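Side-chain contacts in glycosaminoglycan xylosylkinase (Hydra vulgaris, PDB 5XOM), which probably transfers phosphate from ATP to a xylose of the glycosaminoglycan linkage region, as a Fam20-family kinase of the secretory pathway: residues K119-L122 and Y126-Y129; D142-F147 and N337-L342; C318-S323 and K380-E385. All coordinates share one frame; numbering follows the deposited sequence.

Contact 1. Residues K119-L122 and Y126-Y129; sequences KIIL and YEGY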
ATOM      1  N   LYS A 119     -24.019 -18.297 -20.719  1.00 22.35           N
ATOM      2  CA  LYS A 119     -25.153 -19.071 -20.233  1.00 26.60           C
ATOM      3  C   LYS A 119     -26.120 -18.187 -19.454  1.00 29.01           C
ATOM      4  O   LYS A 119     -25.709 -17.410 -18.590  1.00 28.19           O
ATOM      5  CB  LYS A 119     -24.674 -20.213 -19.334  1.00 27.00           C
ATOM      6  CG  LYS A 119     -25.799 -21.126 -18.854  1.00 28.91           C
ATOM      7  CD  LYS A 119     -26.431 -21.846 -20.034  1.00 31.65           C
ATOM      8  CE  LYS A 119     -27.156 -23.127 -19.633  1.00 48.43           C
ATOM      9  NZ  LYS A 119     -28.519 -22.889 -19.100  1.00 49.90           N
ATOM     10  N   ILE A 120     -27.411 -18.335 -19.744  1.00 27.97           N
ATOM     11  CA  ILE A 120     -28.475 -17.672 -19.000  1.00 22.75           C
ATOM     12  C   ILE A 120     -29.056 -18.727 -18.066  1.00 29.25           C
ATOM     13  O   ILE A 120     -29.576 -19.748 -18.526  1.00 31.45           O
ATOM     14  CB  ILE A 120     -29.567 -17.121 -19.933  1.00 23.76           C
ATOM     15  CG1 ILE A 120     -29.008 -16.166 -20.993  1.00 28.48           C
ATOM     16  CG2 ILE A 120     -30.616 -16.385 -19.133  1.00 27.39           C
ATOM     17  CD1 ILE A 120     -28.066 -15.110 -20.484  1.00 27.66           C
ATOM     18  N   ILE A 121     -29.004 -18.477 -16.763  1.00 27.89           N
ATOM     19  CA  ILE A 121     -29.467 -19.423 -15.748  1.00 34.34           C
ATOM     20  C   ILE A 121     -30.886 -19.032 -15.360  1.00 35.49           C
ATOM     21  O   ILE A 121     -31.099 -17.981 -14.752  1.00 37.23           O
ATOM     22  CB  ILE A 121     -28.555 -19.431 -14.513  1.00 32.85           C
ATOM     23  CG1 ILE A 121     -27.110 -19.769 -14.875  1.00 36.32           C
ATOM     24  CG2 ILE A 121     -29.076 -20.425 -13.493  1.00 33.61           C
ATOM     25  CD1 ILE A 121     -26.924 -21.163 -15.372  1.00 41.65           C
ATOM     26  N   LEU A 122     -31.872 -19.849 -15.717  1.00 37.90           N
ATOM     27  CA  LEU A 122     -33.236 -19.563 -15.307  1.00 40.03           C
ATOM     28  C   LEU A 122     -33.588 -20.381 -14.070  1.00 47.96           C
ATOM     29  O   LEU A 122     -32.740 -21.039 -13.467  1.00 63.86           O
ATOM     30  CB  LEU A 122     -34.206 -19.855 -16.455  1.00 45.58           C
ATOM     31  CG  LEU A 122     -34.088 -19.017 -17.732  1.00 44.45           C
ATOM     32  CD1 LEU A 122     -34.996 -19.538 -18.853  1.00 46.78           C
ATOM     33  CD2 LEU A 122     -34.409 -17.572 -17.421  1.00 38.35           C
ATOM     34  N   TYR A 126     -31.503 -18.796  -7.117  1.00 44.54           N
ATOM     35  CA  TYR A 126     -30.307 -19.451  -6.589  1.00 46.12           C
ATOM     36  C   TYR A 126     -29.904 -20.680  -7.398  1.00 49.41           C
ATOM     37  O   TYR A 126     -29.097 -21.490  -6.927  1.00 44.54           O
ATOM     38  CB  TYR A 126     -30.486 -19.763  -5.099  1.00 49.51           C
ATOM     39  CG  TYR A 126     -31.743 -20.518  -4.740  1.00 53.85           C
ATOM     40  CD1 TYR A 126     -31.842 -21.898  -4.890  1.00 55.85           C
ATOM     41  CD2 TYR A 126     -32.845 -19.829  -4.245  1.00 53.83           C
ATOM     42  CE1 TYR A 126     -33.013 -22.567  -4.552  1.00 58.43           C
ATOM     43  CE2 TYR A 126     -34.008 -20.480  -3.910  1.00 60.16           C
ATOM     44  CZ  TYR A 126     -34.093 -21.848  -4.063  1.00 65.17           C
ATOM     45  OH  TYR A 126     -35.263 -22.492  -3.720  1.00 68.46           O
ATOM     46  N   GLU A 127     -30.495 -20.855  -8.579  1.00 43.93           N
ATOM     47  CA  GLU A 127     -30.331 -22.062  -9.374  1.00 48.24           C
ATOM     48  C   GLU A 127     -28.869 -22.246  -9.799  1.00 48.62           C
ATOM     49  O   GLU A 127     -28.122 -21.276  -9.975  1.00 40.50           O
ATOM     50  CB  GLU A 127     -31.223 -21.965 -10.617  1.00 46.91           C
ATOM     51  CG  GLU A 127     -31.390 -23.241 -11.408  1.00 51.44           C
ATOM     52  CD  GLU A 127     -32.353 -24.192 -10.736  1.00 63.29           C
ATOM     53  OE1 GLU A 127     -33.107 -23.739  -9.848  1.00 65.51           O
ATOM     54  OE2 GLU A 127     -32.360 -25.387 -11.098  1.00 71.86           O
ATOM     55  N   GLY A 128     -28.468 -23.509  -9.975  1.00 40.00           N
ATOM     56  CA  GLY A 128     -27.296 -23.876 -10.754  1.00 39.24           C
ATOM     57  C   GLY A 128     -26.045 -24.125  -9.920  1.00 37.61           C
ATOM     58  O   GLY A 128     -26.033 -24.050  -8.688  1.00 36.70           O
ATOM     59  N   TYR A 129     -24.969 -24.433 -10.643  1.00 28.93           N
ATOM     60  CA  TYR A 129     -23.648 -24.635 -10.067  1.00 25.45           C
ATOM     61  C   TYR A 129     -22.986 -23.304  -9.743  1.00 28.86           C
ATOM     62  O   TYR A 129     -23.347 -22.254 -10.280  1.00 26.82           O
ATOM     63  CB  TYR A 129     -22.728 -25.381 -11.030  1.00 21.15           C
ATOM     64  CG  TYR A 129     -23.315 -26.637 -11.622  1.00 30.06           C
ATOM     65  CD1 TYR A 129     -23.861 -27.613 -10.817  1.00 30.07           C
ATOM     66  CD2 TYR A 129     -23.331 -26.837 -12.983  1.00 27.04           C
ATOM     67  CE1 TYR A 129     -24.396 -28.760 -11.358  1.00 29.49           C
ATOM     68  CE2 TYR A 129     -23.873 -27.983 -13.528  1.00 31.53           C
ATOM     69  CZ  TYR A 129     -24.404 -28.940 -12.711  1.00 31.93           C
ATOM     70  OH  TYR A 129     -24.942 -30.086 -13.248  1.00 39.04           O
TER
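I121 and E127 mark the nearest backbone approach, their CA atoms 7.0 Å apart. Neither 119-122 nor 126-129 is helix or strand, and both belong to one long loop that leaves strand 106-112 and leads into helix 132-144. Only three residues separate the segments, so the chain folds back on itself here, burying a modest 117 Å² in all.

Two patches carry the contact. In the first, I121 sets its CG2 methyl 3.7 Å from E127 O and 3.9 Å from E127 CB, the two side chains crossing at a slant. I121 CG1 lies beside the backbone N (chi1 -58°), which places CG2 anti to it and facing E127. In the second, the carbonyl of L122 points at the aliphatic base of E127, with L122 O 3.3 Å from E127 CG. A bend at chi2 (77°) then turns the carboxylate away from 119-122, and OE1 bonds to T124 OG1 in the loop between the segments. E127 O is also held, by R131 NH1.

E127 thus divides its chemistry: its CB and backbone O meet the I121 methyl and its CB and CG meet L122 O, all by van der Waals contact, while the charged end is bonded to T124, within the loop between strand 106-112 and helix 132-144.

Contact 2. Residues D142-F147 and N337-L342; sequences DRLLGF and NSLSVL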
ATOM      1  N   ASP A 142     -15.570  -6.150  -5.053  1.00 22.08           N
ATOM      2  CA  ASP A 142     -15.486  -5.895  -3.617  1.00 25.21           C
ATOM      3  C   ASP A 142     -14.409  -4.860  -3.305  1.00 27.45           C
ATOM      4  O   ASP A 142     -14.611  -3.981  -2.460  1.00 28.32           O
ATOM      5  CB  ASP A 142     -15.200  -7.211  -2.892  1.00 24.06           C
ATOM      6  CG  ASP A 142     -14.757  -7.015  -1.455  1.00 29.01           C
ATOM      7  OD1 ASP A 142     -13.540  -6.864  -1.216  1.00 28.45           O
ATOM      8  OD2 ASP A 142     -15.617  -7.034  -0.554  1.00 29.14           O
ATOM      9  N   ARG A 143     -13.280  -4.911  -4.023  1.00 22.57           N
ATOM     10  CA  ARG A 143     -12.253  -3.882  -3.871  1.00 26.02           C
ATOM     11  C   ARG A 143     -12.685  -2.571  -4.519  1.00 26.23           C
ATOM     12  O   ARG A 143     -12.484  -1.494  -3.946  1.00 29.16           O
ATOM     13  CB  ARG A 143     -10.936  -4.371  -4.466  1.00 21.51           C
ATOM     14  CG  ARG A 143     -10.485  -5.692  -3.889  1.00 22.10           C
ATOM     15  CD  ARG A 143      -9.089  -6.052  -4.335  1.00 19.39           C
ATOM     16  NE  ARG A 143      -8.100  -5.149  -3.750  1.00 28.56           N
ATOM     17  CZ  ARG A 143      -7.327  -4.336  -4.460  1.00 36.87           C
ATOM     18  NH1 ARG A 143      -7.416  -4.321  -5.785  1.00 42.23           N
ATOM     19  NH2 ARG A 143      -6.456  -3.545  -3.852  1.00 36.64           N
ATOM     20  N   LEU A 144     -13.290  -2.646  -5.712  1.00 23.66           N
ATOM     21  CA  LEU A 144     -13.704  -1.438  -6.423  1.00 21.37           C
ATOM     22  C   LEU A 144     -14.706  -0.623  -5.607  1.00 29.72           C
ATOM     23  O   LEU A 144     -14.640   0.611  -5.579  1.00 29.22           O
ATOM     24  CB  LEU A 144     -14.294  -1.811  -7.787  1.00 21.66           C
ATOM     25  CG  LEU A 144     -14.894  -0.681  -8.626  1.00 29.56           C
ATOM     26  CD1 LEU A 144     -13.826   0.360  -8.922  1.00 25.89           C
ATOM     27  CD2 LEU A 144     -15.501  -1.229  -9.918  1.00 27.07           C
ATOM     28  N   LEU A 145     -15.641  -1.290  -4.935  1.00 29.83           N
ATOM     29  CA  LEU A 145     -16.620  -0.578  -4.126  1.00 29.33           C
ATOM     30  C   LEU A 145     -16.101  -0.206  -2.744  1.00 26.92           C
ATOM     31  O   LEU A 145     -16.837   0.431  -1.981  1.00 26.26           O
ATOM     32  CB  LEU A 145     -17.897  -1.405  -3.973  1.00 27.95           C
ATOM     33  CG  LEU A 145     -18.690  -1.764  -5.226  1.00 35.45           C
ATOM     34  CD1 LEU A 145     -19.764  -2.792  -4.887  1.00 29.67           C
ATOM     35  CD2 LEU A 145     -19.290  -0.508  -5.858  1.00 30.76           C
ATOM     36  N   GLY A 146     -14.866  -0.576  -2.404  1.00 26.93           N
ATOM     37  CA  GLY A 146     -14.296  -0.196  -1.126  1.00 25.49           C
ATOM     38  C   GLY A 146     -14.746  -1.022   0.055  1.00 33.68           C
ATOM     39  O   GLY A 146     -14.553  -0.597   1.197  1.00 34.08           O
ATOM     40  N   PHE A 147     -15.359  -2.186  -0.177  1.00 32.52           N
ATOM     41  CA  PHE A 147     -15.741  -3.051   0.935  1.00 30.19           C
ATOM     42  C   PHE A 147     -14.524  -3.771   1.517  1.00 28.37           C
ATOM     43  O   PHE A 147     -14.372  -3.851   2.739  1.00 24.09           O
ATOM     44  CB  PHE A 147     -16.802  -4.060   0.487  1.00 25.53           C
ATOM     45  CG  PHE A 147     -18.159  -3.458   0.255  1.00 29.06           C
ATOM     46  CD1 PHE A 147     -18.726  -2.604   1.187  1.00 38.86           C
ATOM     47  CD2 PHE A 147     -18.872  -3.747  -0.897  1.00 32.76           C
ATOM     48  CE1 PHE A 147     -19.980  -2.049   0.977  1.00 32.98           C
ATOM     49  CE2 PHE A 147     -20.127  -3.199  -1.111  1.00 27.02           C
ATOM     50  CZ  PHE A 147     -20.678  -2.346  -0.172  1.00 29.44           C
ATOM     51  N   ASN A 337     -16.616   7.493 -15.669  1.00 49.99           N
ATOM     52  CA  ASN A 337     -16.578   6.098 -16.086  1.00 48.46           C
ATOM     53  C   ASN A 337     -17.525   5.291 -15.210  1.00 43.63           C
ATOM     54  O   ASN A 337     -17.447   5.357 -13.978  1.00 39.47           O
ATOM     55  CB  ASN A 337     -15.161   5.536 -15.983  1.00 45.50           C
ATOM     56  CG  ASN A 337     -14.225   6.118 -17.025  1.00 50.22           C
ATOM     57  OD1 ASN A 337     -13.164   6.641 -16.693  1.00 50.04           O
ATOM     58  ND2 ASN A 337     -14.621   6.037 -18.289  1.00 52.17           N
ATOM     59  N   SER A 338     -18.413   4.533 -15.844  1.00 38.45           N
ATOM     60  CA  SER A 338     -19.390   3.761 -15.097  1.00 33.65           C
ATOM     61  C   SER A 338     -18.704   2.681 -14.265  1.00 29.21           C
ATOM     62  O   SER A 338     -17.525   2.358 -14.449  1.00 27.25           O
ATOM     63  CB  SER A 338     -20.410   3.126 -16.040  1.00 38.73           C
ATOM     64  OG  SER A 338     -19.842   2.013 -16.709  1.00 45.93           O
ATOM     65  N   LEU A 339     -19.467   2.138 -13.319  1.00 25.95           N
ATOM     66  CA  LEU A 339     -18.961   1.069 -12.466  1.00 29.32           C
ATOM     67  C   LEU A 339     -18.451  -0.106 -13.291  1.00 28.15           C
ATOM     68  O   LEU A 339     -17.421  -0.708 -12.966  1.00 31.23           O
ATOM     69  CB  LEU A 339     -20.069   0.619 -11.514  1.00 29.17           C
ATOM     70  CG  LEU A 339     -19.699  -0.371 -10.416  1.00 31.93           C
ATOM     71  CD1 LEU A 339     -18.712   0.275  -9.468  1.00 35.38           C
ATOM     72  CD2 LEU A 339     -20.956  -0.798  -9.683  1.00 33.35           C
ATOM     73  N   SER A 340     -19.158  -0.449 -14.369  1.00 30.34           N
ATOM     74  CA  SER A 340     -18.761  -1.611 -15.154  1.00 27.21           C
ATOM     75  C   SER A 340     -17.521  -1.332 -15.988  1.00 28.69           C
ATOM     76  O   SER A 340     -16.712  -2.238 -16.212  1.00 33.80           O
ATOM     77  CB  SER A 340     -19.916  -2.059 -16.048  1.00 27.81           C
ATOM     78  OG  SER A 340     -20.103  -1.186 -17.147  1.00 29.93           O
ATOM     79  N   VAL A 341     -17.350  -0.095 -16.458  1.00 26.90           N
ATOM     80  CA  VAL A 341     -16.129   0.238 -17.183  1.00 27.95           C
ATOM     81  C   VAL A 341     -14.921   0.131 -16.263  1.00 29.28           C
ATOM     82  O   VAL A 341     -13.898  -0.464 -16.625  1.00 27.50           O
ATOM     83  CB  VAL A 341     -16.249   1.636 -17.812  1.00 29.62           C
ATOM     84  CG1 VAL A 341     -14.876   2.152 -18.227  1.00 26.52           C
ATOM     85  CG2 VAL A 341     -17.201   1.595 -19.001  1.00 26.61           C
ATOM     86  N   LEU A 342     -15.028   0.666 -15.043  1.00 28.97           N
ATOM     87  CA  LEU A 342     -13.921   0.565 -14.094  1.00 24.97           C
ATOM     88  C   LEU A 342     -13.693  -0.880 -13.662  1.00 25.30           C
ATOM     89  O   LEU A 342     -12.547  -1.301 -13.466  1.00 28.27           O
ATOM     90  CB  LEU A 342     -14.186   1.451 -12.878  1.00 26.62           C
ATOM     91  CG  LEU A 342     -14.252   2.957 -13.141  1.00 33.12           C
ATOM     92  CD1 LEU A 342     -14.472   3.720 -11.845  1.00 34.47           C
ATOM     93  CD2 LEU A 342     -12.970   3.422 -13.816  1.00 29.88           C
TER
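L144 and L339 form the closest pair of a contact carried by apolar side chains, L144 CD2 lying 3.6 Å from L339 CD1 as the two side chains pass at a slant. The backbone L339 O is equally near that L144 methyl. L339 CD1 also receives L145, whose CD2 comes within 3.7 Å of it with the side chains nearly perpendicular. L339 CD1 is therefore gripped by two leucines. With CG anti to the backbone N (chi1 175°), L144 can send its other methyl to the next turn of the facing helix, where CD1 sits 4.1 Å from L342 CB. Behind these residues, L339 also packs on L368 and L145 on L272, so the apolar layer extends to helices 358-382 and 259-273.

Hydrogen bonds act within each segment and shape its helix end. Helix 132-144 closes in a Schellman motif: G146 has positive phi (79°), F147 N bonds to D142 O at 3.0 Å, and G146 N bonds to R143 O. Across the interface S338 occupies the N-cap position of helix 339-347, and L342 N bonds to S338 O at 3.1 Å. The hydroxyls of S338 and S340 both bond to D365 OD1 of helix 358-382.

The C-terminal end of one helix is thus packed against the N-terminal start of another, burying 185 Å² mainly through leucine side chains. Since dispersion and the hydrophobic effect carry the contact, it depends on shape more than on direction, while L145 O is bonded outside it, to R328.

Contact 3. Residues C318-S323 and K380-E385; sequences CCRLRS and KEKNKE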
ATOM      1  N   CYS A 318     -35.127  -2.053   6.370  1.00 44.63           N
ATOM      2  CA  CYS A 318     -34.509  -1.384   7.511  1.00 48.32           C
ATOM      3  C   CYS A 318     -34.312   0.112   7.297  1.00 47.77           C
ATOM      4  O   CYS A 318     -34.375   0.880   8.264  1.00 49.48           O
ATOM      5  CB  CYS A 318     -33.149  -2.024   7.834  1.00 49.55           C
ATOM      6  SG  CYS A 318     -33.223  -3.747   8.423  1.00 51.00           S
ATOM      7  N   CYS A 319     -34.092   0.541   6.053  1.00 42.58           N
ATOM      8  CA  CYS A 319     -33.790   1.937   5.735  1.00 41.99           C
ATOM      9  C   CYS A 319     -32.723   2.498   6.672  1.00 47.64           C
ATOM     10  O   CYS A 319     -32.902   3.527   7.325  1.00 44.92           O
ATOM     11  CB  CYS A 319     -35.054   2.794   5.742  1.00 48.61           C
ATOM     12  SG  CYS A 319     -36.024   2.604   4.221  1.00 55.95           S
ATOM     13  N   ARG A 320     -31.629   1.756   6.787  1.00 45.08           N
ATOM     14  CA  ARG A 320     -30.411   2.239   7.411  1.00 40.09           C
ATOM     15  C   ARG A 320     -29.262   1.950   6.459  1.00 46.54           C
ATOM     16  O   ARG A 320     -29.257   0.924   5.769  1.00 45.82           O
ATOM     17  CB  ARG A 320     -30.186   1.575   8.773  1.00 40.41           C
ATOM     18  CG  ARG A 320     -31.369   1.768   9.732  1.00 46.73           C
ATOM     19  CD  ARG A 320     -31.294   0.840  10.935  1.00 48.31           C
ATOM     20  NE  ARG A 320     -30.067   1.025  11.698  1.00 53.22           N
ATOM     21  CZ  ARG A 320     -29.919   1.941  12.651  1.00 65.24           C
ATOM     22  NH1 ARG A 320     -30.930   2.744  12.962  1.00 57.58           N
ATOM     23  NH2 ARG A 320     -28.762   2.050  13.294  1.00 67.34           N
ATOM     24  N   LEU A 321     -28.298   2.858   6.405  1.00 39.07           N
ATOM     25  CA  LEU A 321     -27.193   2.709   5.473  1.00 35.40           C
ATOM     26  C   LEU A 321     -25.968   3.359   6.076  1.00 40.44           C
ATOM     27  O   LEU A 321     -26.025   4.512   6.512  1.00 36.92           O
ATOM     28  CB  LEU A 321     -27.510   3.334   4.107  1.00 35.63           C
ATOM     29  CG  LEU A 321     -26.392   3.272   3.054  1.00 35.72           C
ATOM     30  CD1 LEU A 321     -25.940   1.837   2.788  1.00 36.96           C
ATOM     31  CD2 LEU A 321     -26.829   3.940   1.758  1.00 40.48           C
ATOM     32  N   ARG A 322     -24.872   2.608   6.107  1.00 39.63           N
ATOM     33  CA  ARG A 322     -23.631   3.129   6.658  1.00 42.24           C
ATOM     34  C   ARG A 322     -23.128   4.293   5.823  1.00 50.56           C
ATOM     35  O   ARG A 322     -23.170   4.260   4.591  1.00 44.24           O
ATOM     36  CB  ARG A 322     -22.581   2.029   6.723  1.00 39.01           C
ATOM     37  CG  ARG A 322     -21.176   2.528   7.017  1.00 43.94           C
ATOM     38  CD  ARG A 322     -20.232   1.372   7.331  1.00 40.06           C
ATOM     39  NE  ARG A 322     -20.590   0.675   8.563  1.00 32.75           N
ATOM     40  CZ  ARG A 322     -20.830  -0.626   8.630  1.00 38.08           C
ATOM     41  NH1 ARG A 322     -20.758  -1.396   7.544  1.00 34.05           N
ATOM     42  NH2 ARG A 322     -21.147  -1.190   9.793  1.00 31.21           N
ATOM     43  N   SER A 323     -22.633   5.324   6.512  1.00 44.67           N
ATOM     44  CA  SER A 323     -22.280   6.574   5.850  1.00 43.99           C
ATOM     45  C   SER A 323     -21.188   6.372   4.804  1.00 42.56           C
ATOM     46  O   SER A 323     -21.288   6.897   3.690  1.00 50.03           O
ATOM     47  CB  SER A 323     -21.857   7.614   6.888  1.00 49.09           C
ATOM     48  OG  SER A 323     -21.443   8.823   6.269  1.00 44.43           O
ATOM     49  N   LYS A 380     -36.978   9.523   1.427  1.00 63.99           N
ATOM     50  CA  LYS A 380     -38.274  10.186   1.342  1.00 62.07           C
ATOM     51  C   LYS A 380     -39.177   9.808   2.508  1.00 66.71           C
ATOM     52  O   LYS A 380     -39.958  10.640   2.990  1.00 72.99           O
ATOM     53  CB  LYS A 380     -38.950   9.847   0.010  1.00 60.00           C
ATOM     54  CG  LYS A 380     -40.471   9.940   0.030  1.00 68.84           C
ATOM     55  CD  LYS A 380     -41.038  10.475  -1.277  1.00 78.85           C
ATOM     56  CE  LYS A 380     -40.615  11.925  -1.514  1.00 88.17           C
ATOM     57  NZ  LYS A 380     -41.378  12.566  -2.628  1.00 89.07           N
ATOM     58  N   GLU A 381     -39.065   8.579   2.999  1.00 63.03           N
ATOM     59  CA  GLU A 381     -40.024   8.044   3.951  1.00 66.33           C
ATOM     60  C   GLU A 381     -39.491   7.985   5.377  1.00 70.24           C
ATOM     61  O   GLU A 381     -40.252   7.652   6.292  1.00 67.79           O
ATOM     62  CB  GLU A 381     -40.477   6.661   3.489  1.00 70.81           C
ATOM     63  CG  GLU A 381     -41.083   6.705   2.093  1.00 86.23           C
ATOM     64  CD  GLU A 381     -41.363   5.336   1.513  1.00 97.41           C
ATOM     65  OE1 GLU A 381     -41.040   4.326   2.173  1.00101.94           O
ATOM     66  OE2 GLU A 381     -41.908   5.274   0.391  1.00 98.99           O
ATOM     67  N   LYS A 382     -38.217   8.322   5.597  1.00 70.51           N
ATOM     68  CA  LYS A 382     -37.679   8.407   6.949  1.00 64.86           C
ATOM     69  C   LYS A 382     -36.765   9.607   7.168  1.00 66.82           C
ATOM     70  O   LYS A 382     -36.327   9.815   8.304  1.00 72.72           O
ATOM     71  CB  LYS A 382     -36.917   7.113   7.293  1.00 56.97           C
ATOM     72  CG  LYS A 382     -37.826   5.919   7.580  1.00 65.02           C
ATOM     73  CD  LYS A 382     -37.128   4.781   8.331  1.00 73.14           C
ATOM     74  CE  LYS A 382     -35.729   5.155   8.818  1.00 75.07           C
ATOM     75  NZ  LYS A 382     -35.159   4.142   9.757  1.00 71.09           N
ATOM     76  N   ASN A 383     -36.491  10.409   6.130  1.00 60.37           N
ATOM     77  CA  ASN A 383     -35.566  11.545   6.136  1.00 52.40           C
ATOM     78  C   ASN A 383     -34.119  11.073   6.136  1.00 53.91           C
ATOM     79  O   ASN A 383     -33.768  10.102   6.818  1.00 59.87           O
ATOM     80  CB  ASN A 383     -35.834  12.497   7.309  1.00 56.90           C
ATOM     81  CG  ASN A 383     -37.253  13.038   7.306  1.00 72.12           C
ATOM     82  OD1 ASN A 383     -37.816  13.340   6.251  1.00 77.03           O
ATOM     83  ND2 ASN A 383     -37.834  13.168   8.489  1.00 73.43           N
ATOM     84  N   LYS A 384     -33.281  11.770   5.360  1.00 47.57           N
ATOM     85  CA  LYS A 384     -31.916  11.321   5.077  1.00 49.06           C
ATOM     86  C   LYS A 384     -31.106  11.056   6.340  1.00 58.12           C
ATOM     87  O   LYS A 384     -30.485   9.998   6.478  1.00 49.23           O
ATOM     88  CB  LYS A 384     -31.216  12.374   4.208  1.00 47.82           C
ATOM     89  CG  LYS A 384     -29.827  11.989   3.741  1.00 52.30           C
ATOM     90  CD  LYS A 384     -29.349  12.976   2.688  1.00 54.43           C
ATOM     91  CE  LYS A 384     -28.036  12.564   2.048  1.00 50.14           C
ATOM     92  NZ  LYS A 384     -26.884  13.373   2.524  1.00 54.04           N
ATOM     93  N   GLU A 385     -31.099  12.008   7.280  1.00 62.68           N
ATOM     94  CA  GLU A 385     -30.245  11.885   8.463  1.00 65.52           C
ATOM     95  C   GLU A 385     -30.733  10.849   9.470  1.00 61.46           C
ATOM     96  O   GLU A 385     -30.043  10.638  10.469  1.00 67.78           O
ATOM     97  CB  GLU A 385     -30.040  13.242   9.156  1.00 76.70           C
ATOM     98  CG  GLU A 385     -31.287  14.023   9.521  1.00 88.49           C
ATOM     99  CD  GLU A 385     -31.991  14.587   8.306  1.00 95.09           C
ATOM    100  OE1 GLU A 385     -33.214  14.369   8.178  1.00 97.22           O
ATOM    101  OE2 GLU A 385     -31.310  15.165   7.435  1.00 95.93           O
TER
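K382 reaches C319 with both its aliphatic chain and its ammonium group. The apolar part is short: K382 CD lies 3.9 Å from C319 CB, and CE is equally near that carbon. The polar part is a weak hydrogen bond from K382 NZ to C319 O at 3.4 Å. A nearly eclipsed chi3 (8°) lays CD and CE alongside C319 CB and turns NZ toward two successive carbonyls, with C318 O at 3.7 Å from K382 NZ. R320 NH1 lies 5.5 Å from K382 NZ, like charges not in contact, whose repulsion the carbonyl oxygens would probably offset in part.

Replacing this lysine by an alanine would probably leave C319 O without its ammonium partner and open a gap beside C319 CB.

A covalent bond makes the firmer link: C319 is joined by a disulfide to C378, one turn earlier on the helix that carries K382. Separately, a C318-C245 disulfide anchors 318-323 to another part of the chain. C319 leaves helix 313-318 with positive phi (47°), and the chain runs on into strand 321-322, which pairs in parallel with 388-389. The contact therefore ties the end of helix 313-318 to the C-terminal part of helix 358-382, beside that small sheet.

How the contacts relate
The three contacts lie at separate places in the fold. Contact 1 is a surface loop contact ahead of helix 132-144, and contact 2 takes up that same helix at its far end, with centres about 24 Å apart. Contacts 2 and 3 are about 23 Å apart between centres, yet their nearest atoms approach to about 7 Å. Helix 358-382 relates them: D365 and L368 back contact 2, while K382 near its end belongs to contact 3. Contacts 1 and 3 are the most distant pair, at about 33 Å between centres. None includes a bound ligand; the glycan attached to the protein lies beside N286, E287 and N288.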